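Local coordinates for extracellular solute-binding protein, family 7 (Colwellia psychrerythraea, PDB 4PET) that probably serves as the periplasmic solute receptor of a TRAP transport system, binding pyruvate together with a calcium ion, at residues L198-E211 with G222-E236. Numbering follows the deposited sequence.
Sequences LYTALERNTIDALE and GFHKIAPYYYTGWHE. With CA (calcium ion), chain E; PYR (pyruvic acid), chain D.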
# COMPACT_ATOMS: atom_id res chain seq x y z
N LEU A 198 -13.28 22.52 13.18
CA LEU A 198 -11.89 22.95 13.15
C LEU A 198 -11.75 24.39 12.63
O LEU A 198 -11.02 25.19 13.22
CB LEU A 198 -11.06 22.02 12.27
CG LEU A 198 -10.83 20.60 12.79
CD1 LEU A 198 -9.84 19.89 11.88
CD2 LEU A 198 -10.35 20.62 14.23
N TYR A 199 -12.43 24.73 11.54
CA TYR A 199 -12.26 26.06 10.96
C TYR A 199 -12.76 27.15 11.92
O TYR A 199 -12.08 28.14 12.16
CB TYR A 199 -13.00 26.20 9.63
CG TYR A 199 -12.77 27.54 8.98
CD1 TYR A 199 -11.74 27.72 8.09
CD2 TYR A 199 -13.58 28.62 9.26
CE1 TYR A 199 -11.51 28.94 7.49
CE2 TYR A 199 -13.37 29.87 8.66
CZ TYR A 199 -12.32 30.02 7.78
OH TYR A 199 -12.07 31.23 7.15
N THR A 200 -13.95 26.99 12.44
CA THR A 200 -14.47 27.95 13.37
C THR A 200 -13.55 28.15 14.57
O THR A 200 -13.31 29.30 14.97
CB THR A 200 -15.86 27.55 13.84
OG1 THR A 200 -16.75 27.57 12.72
CG2 THR A 200 -16.36 28.53 14.88
N ALA A 201 -13.02 27.07 15.13
CA ALA A 201 -12.14 27.18 16.29
C ALA A 201 -10.86 27.97 15.95
O ALA A 201 -10.37 28.80 16.74
CB ALA A 201 -11.81 25.78 16.86
N LEU A 202 -10.33 27.73 14.76
CA LEU A 202 -9.13 28.44 14.31
C LEU A 202 -9.45 29.93 14.06
O LEU A 202 -8.69 30.82 14.46
CB LEU A 202 -8.59 27.79 13.03
CG LEU A 202 -7.20 28.20 12.54
CD1 LEU A 202 -6.13 27.82 13.54
CD2 LEU A 202 -6.89 27.55 11.19
N GLU A 203 -10.59 30.17 13.41
CA GLU A 203 -11.05 31.53 13.13
C GLU A 203 -11.17 32.34 14.45
O GLU A 203 -10.89 33.54 14.50
CB GLU A 203 -12.39 31.42 12.43
CG GLU A 203 -12.97 32.73 11.85
CD GLU A 203 -14.33 32.48 11.18
OE1 GLU A 203 -15.19 31.81 11.79
OE2 GLU A 203 -14.53 32.93 10.03
N ARG A 204 -11.60 31.68 15.51
CA ARG A 204 -11.84 32.37 16.77
C ARG A 204 -10.63 32.47 17.69
O ARG A 204 -10.68 33.13 18.74
CB ARG A 204 -13.01 31.71 17.48
CG ARG A 204 -14.33 32.00 16.82
CD ARG A 204 -15.48 31.43 17.60
NE ARG A 204 -16.70 31.42 16.80
CZ ARG A 204 -17.84 30.82 17.15
NH1 ARG A 204 -17.92 30.17 18.31
NH2 ARG A 204 -18.89 30.86 16.34
N ASN A 205 -9.54 31.80 17.30
CA ASN A 205 -8.35 31.73 18.14
C ASN A 205 -8.62 30.89 19.36
O ASN A 205 -7.96 31.04 20.38
CB ASN A 205 -7.87 33.11 18.55
CG ASN A 205 -7.47 33.93 17.35
OD1 ASN A 205 -6.56 33.55 16.63
ND2 ASN A 205 -8.15 35.05 17.13
N THR A 206 -9.59 30.00 19.25
CA THR A 206 -9.72 28.96 20.25
C THR A 206 -8.53 28.01 20.09
O THR A 206 -8.05 27.44 21.08
CB THR A 206 -11.04 28.22 20.14
OG1 THR A 206 -12.08 29.11 20.53
CG2 THR A 206 -11.07 26.97 21.06
N ILE A 207 -8.07 27.83 18.85
CA ILE A 207 -6.78 27.19 18.57
C ILE A 207 -5.96 28.14 17.73
O ILE A 207 -6.50 28.97 16.98
CB ILE A 207 -6.89 25.81 17.85
CG1 ILE A 207 -7.88 25.90 16.68
CG2 ILE A 207 -7.32 24.73 18.82
CD1 ILE A 207 -8.07 24.59 15.95
N ASP A 208 -4.64 28.05 17.89
CA ASP A 208 -3.69 28.88 17.16
C ASP A 208 -3.16 28.13 15.96
O ASP A 208 -2.57 28.72 15.05
CB ASP A 208 -2.52 29.23 18.07
CG ASP A 208 -2.98 29.88 19.38
OD1 ASP A 208 -3.66 30.92 19.29
OD2 ASP A 208 -2.67 29.34 20.48
N ALA A 209 -3.38 26.83 15.95
CA ALA A 209 -2.87 25.99 14.86
C ALA A 209 -3.63 24.69 14.90
O ALA A 209 -4.29 24.37 15.91
CB ALA A 209 -1.41 25.74 15.07
N LEU A 210 -3.54 23.91 13.83
CA LEU A 210 -4.17 22.61 13.80
C LEU A 210 -3.48 21.78 12.77
O LEU A 210 -2.81 22.30 11.87
CB LEU A 210 -5.67 22.72 13.48
CG LEU A 210 -6.10 23.30 12.12
CD1 LEU A 210 -6.03 22.27 10.99
CD2 LEU A 210 -7.50 23.82 12.27
N GLU A 211 -3.67 20.47 12.87
CA GLU A 211 -3.34 19.61 11.76
C GLU A 211 -4.58 18.79 11.48
O GLU A 211 -5.44 18.57 12.37
CB GLU A 211 -2.09 18.78 12.06
CG GLU A 211 -2.20 17.72 13.12
CD GLU A 211 -2.88 16.46 12.58
OE1 GLU A 211 -3.88 16.02 13.17
OE2 GLU A 211 -2.44 15.94 11.53
N GLY A 222 -10.53 24.92 4.14
CA GLY A 222 -10.40 26.38 4.14
C GLY A 222 -9.37 26.95 5.11
O GLY A 222 -9.26 28.17 5.22
N PHE A 223 -8.60 26.09 5.77
CA PHE A 223 -7.70 26.53 6.83
C PHE A 223 -6.73 27.54 6.25
O PHE A 223 -6.35 28.52 6.92
CB PHE A 223 -6.91 25.37 7.43
CG PHE A 223 -7.76 24.22 7.87
CD1 PHE A 223 -8.89 24.45 8.65
CD2 PHE A 223 -7.44 22.93 7.50
CE1 PHE A 223 -9.66 23.40 9.07
CE2 PHE A 223 -8.22 21.88 7.92
CZ PHE A 223 -9.33 22.12 8.71
N HIS A 224 -6.34 27.31 5.01
CA HIS A 224 -5.40 28.21 4.35
C HIS A 224 -5.84 29.69 4.40
O HIS A 224 -4.98 30.56 4.37
CB HIS A 224 -5.16 27.78 2.90
CG HIS A 224 -6.39 27.86 2.05
ND1 HIS A 224 -6.70 28.97 1.30
CD2 HIS A 224 -7.43 27.00 1.89
CE1 HIS A 224 -7.85 28.78 0.68
NE2 HIS A 224 -8.32 27.60 1.04
N LYS A 225 -7.14 29.99 4.46
CA LYS A 225 -7.64 31.38 4.50
C LYS A 225 -7.15 32.22 5.68
O LYS A 225 -7.04 33.46 5.59
CB LYS A 225 -9.18 31.43 4.51
CG LYS A 225 -9.80 30.92 3.21
CD LYS A 225 -11.30 31.10 3.20
CE LYS A 225 -11.89 30.69 1.85
NZ LYS A 225 -13.38 30.81 1.83
N ILE A 226 -6.89 31.54 6.79
CA ILE A 226 -6.56 32.22 8.02
C ILE A 226 -5.30 31.69 8.70
O ILE A 226 -4.86 32.24 9.70
CB ILE A 226 -7.75 32.14 9.01
CG1 ILE A 226 -8.15 30.70 9.26
CG2 ILE A 226 -8.92 32.91 8.42
CD1 ILE A 226 -9.29 30.55 10.22
N ALA A 227 -4.74 30.61 8.17
CA ALA A 227 -3.47 30.10 8.65
C ALA A 227 -2.62 29.79 7.43
O ALA A 227 -2.79 28.76 6.79
CB ALA A 227 -3.68 28.84 9.46
N PRO A 228 -1.69 30.69 7.10
CA PRO A 228 -0.94 30.55 5.85
C PRO A 228 0.31 29.67 5.91
O PRO A 228 0.81 29.38 4.82
CB PRO A 228 -0.53 31.98 5.54
CG PRO A 228 -0.43 32.65 6.85
CD PRO A 228 -1.48 32.00 7.73
N TYR A 229 0.82 29.30 7.09
CA TYR A 229 2.03 28.47 7.15
C TYR A 229 1.66 26.99 7.21
O TYR A 229 0.96 26.57 8.13
CB TYR A 229 2.92 28.89 8.33
CG TYR A 229 3.28 30.36 8.26
CD1 TYR A 229 4.24 30.81 7.37
CD2 TYR A 229 2.64 31.31 9.05
CE1 TYR A 229 4.59 32.16 7.28
CE2 TYR A 229 2.97 32.67 8.96
CZ TYR A 229 3.95 33.08 8.06
OH TYR A 229 4.30 34.41 7.94
N TYR A 230 2.12 26.24 6.22
CA TYR A 230 1.76 24.85 6.06
C TYR A 230 3.02 24.02 6.30
O TYR A 230 3.97 24.05 5.52
CB TYR A 230 1.22 24.64 4.65
CG TYR A 230 0.41 23.37 4.43
CD1 TYR A 230 -0.04 22.60 5.50
CD2 TYR A 230 0.10 22.95 3.15
CE1 TYR A 230 -0.80 21.47 5.28
CE2 TYR A 230 -0.65 21.84 2.92
CZ TYR A 230 -1.09 21.09 3.98
OH TYR A 230 -1.83 19.96 3.73
N TYR A 231 3.04 23.29 7.41
CA TYR A 231 4.24 22.65 7.88
C TYR A 231 4.31 21.22 7.41
O TYR A 231 3.28 20.54 7.26
CB TYR A 231 4.31 22.71 9.43
CG TYR A 231 4.95 23.98 9.91
CD1 TYR A 231 4.22 25.17 9.96
CD2 TYR A 231 6.30 24.03 10.26
CE1 TYR A 231 4.80 26.34 10.36
CE2 TYR A 231 6.89 25.21 10.67
CZ TYR A 231 6.13 26.36 10.71
OH TYR A 231 6.68 27.57 11.10
N THR A 232 5.53 20.77 7.15
CA THR A 232 5.75 19.36 6.82
C THR A 232 5.67 18.47 8.10
O THR A 232 5.79 18.98 9.21
CB THR A 232 7.11 19.17 6.13
OG1 THR A 232 8.15 19.58 7.02
CG2 THR A 232 7.18 19.99 4.81
N GLY A 233 5.52 17.16 7.90
CA GLY A 233 5.19 16.20 8.96
C GLY A 233 6.33 15.49 9.72
O GLY A 233 7.51 15.85 9.61
N TRP A 234 5.94 14.48 10.51
CA TRP A 234 6.78 13.87 11.55
C TRP A 234 5.92 13.05 12.51
O TRP A 234 6.32 12.01 13.01
CB TRP A 234 7.58 14.91 12.35
CG TRP A 234 6.72 15.91 13.13
CD1 TRP A 234 6.25 17.11 12.68
CD2 TRP A 234 6.20 15.75 14.46
NE1 TRP A 234 5.50 17.73 13.67
CE2 TRP A 234 5.44 16.91 14.76
CE3 TRP A 234 6.31 14.75 15.43
CZ2 TRP A 234 4.81 17.10 16.00
CZ3 TRP A 234 5.69 14.96 16.68
CH2 TRP A 234 4.93 16.13 16.94
N HIS A 235 4.69 13.51 12.73
CA HIS A 235 3.82 13.08 13.83
C HIS A 235 2.85 11.97 13.42
O HIS A 235 2.42 11.15 14.26
CB HIS A 235 2.99 14.27 14.28
CG HIS A 235 2.12 14.80 13.19
ND1 HIS A 235 0.75 14.82 13.28
CD2 HIS A 235 2.42 15.27 11.96
CE1 HIS A 235 0.24 15.28 12.15
NE2 HIS A 235 1.24 15.57 11.34
N GLU A 236 2.48 11.95 12.14
CA GLU A 236 1.56 10.93 11.63
C GLU A 236 2.02 10.36 10.29
O GLU A 236 1.47 10.70 9.23
CB GLU A 236 0.14 11.48 11.52
CG GLU A 236 -0.51 11.81 12.86
CD GLU A 236 -2.01 12.09 12.74
OE1 GLU A 236 -2.74 11.23 12.22
OE2 GLU A 236 -2.45 13.17 13.16
CA CA E . -4.01 14.10 11.65
C PYR D . -7.04 13.13 12.46
O PYR D . -6.17 14.04 12.80
OXT PYR D . -8.12 13.07 13.18
CA PYR D . -6.84 12.32 11.32
O3 PYR D . -5.68 12.25 10.73
CB PYR D . -7.98 11.56 10.71
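Helix 198-204 packs on the turn 222-227, with CA atoms of Y199 and F223 6.2 Å apart and no hydrogen bond joining the two segments. N205, with phi 69° and bonds from N205 N to L202 O and, weakly, T206 N to A201 O, ends the helix in a Schellman motif; beyond it, strand 209-210 shares a mixed sheet with strand 229-231, strand 156-158 lying between them. L210 CD1 sits over the centre of one face of the F223 ring, 3.8 Å from the centroid and 12° off the normal, a CH-pi contact, while L198 CB approaches F223 CE1. An alanine in place of F223 would probably leave L198 and L210 without their shared partner and open a gap beside them. I226 CD1 makes a CH-pi contact over one face of the Y199 ring, 4.1 Å from its centroid and offset toward the rim, and G222 O meets that ring's edge in plane, 3.3 Å from Y199 CE1. L202 CD2 packs on A227 CB and I226 CG1. Both segments converge on the calcium site of this TRAP solute-binding fold. E211 grips the ion through OE1 and OE2, whereas E236 binds through OE2 alone, 2.4 Å from the calcium; E236 OE1 is hydrogen-bonded to T239 OG1 and Y96 OH. Pyruvate O and O3, Q153 OE1 and W212 O complete the shell.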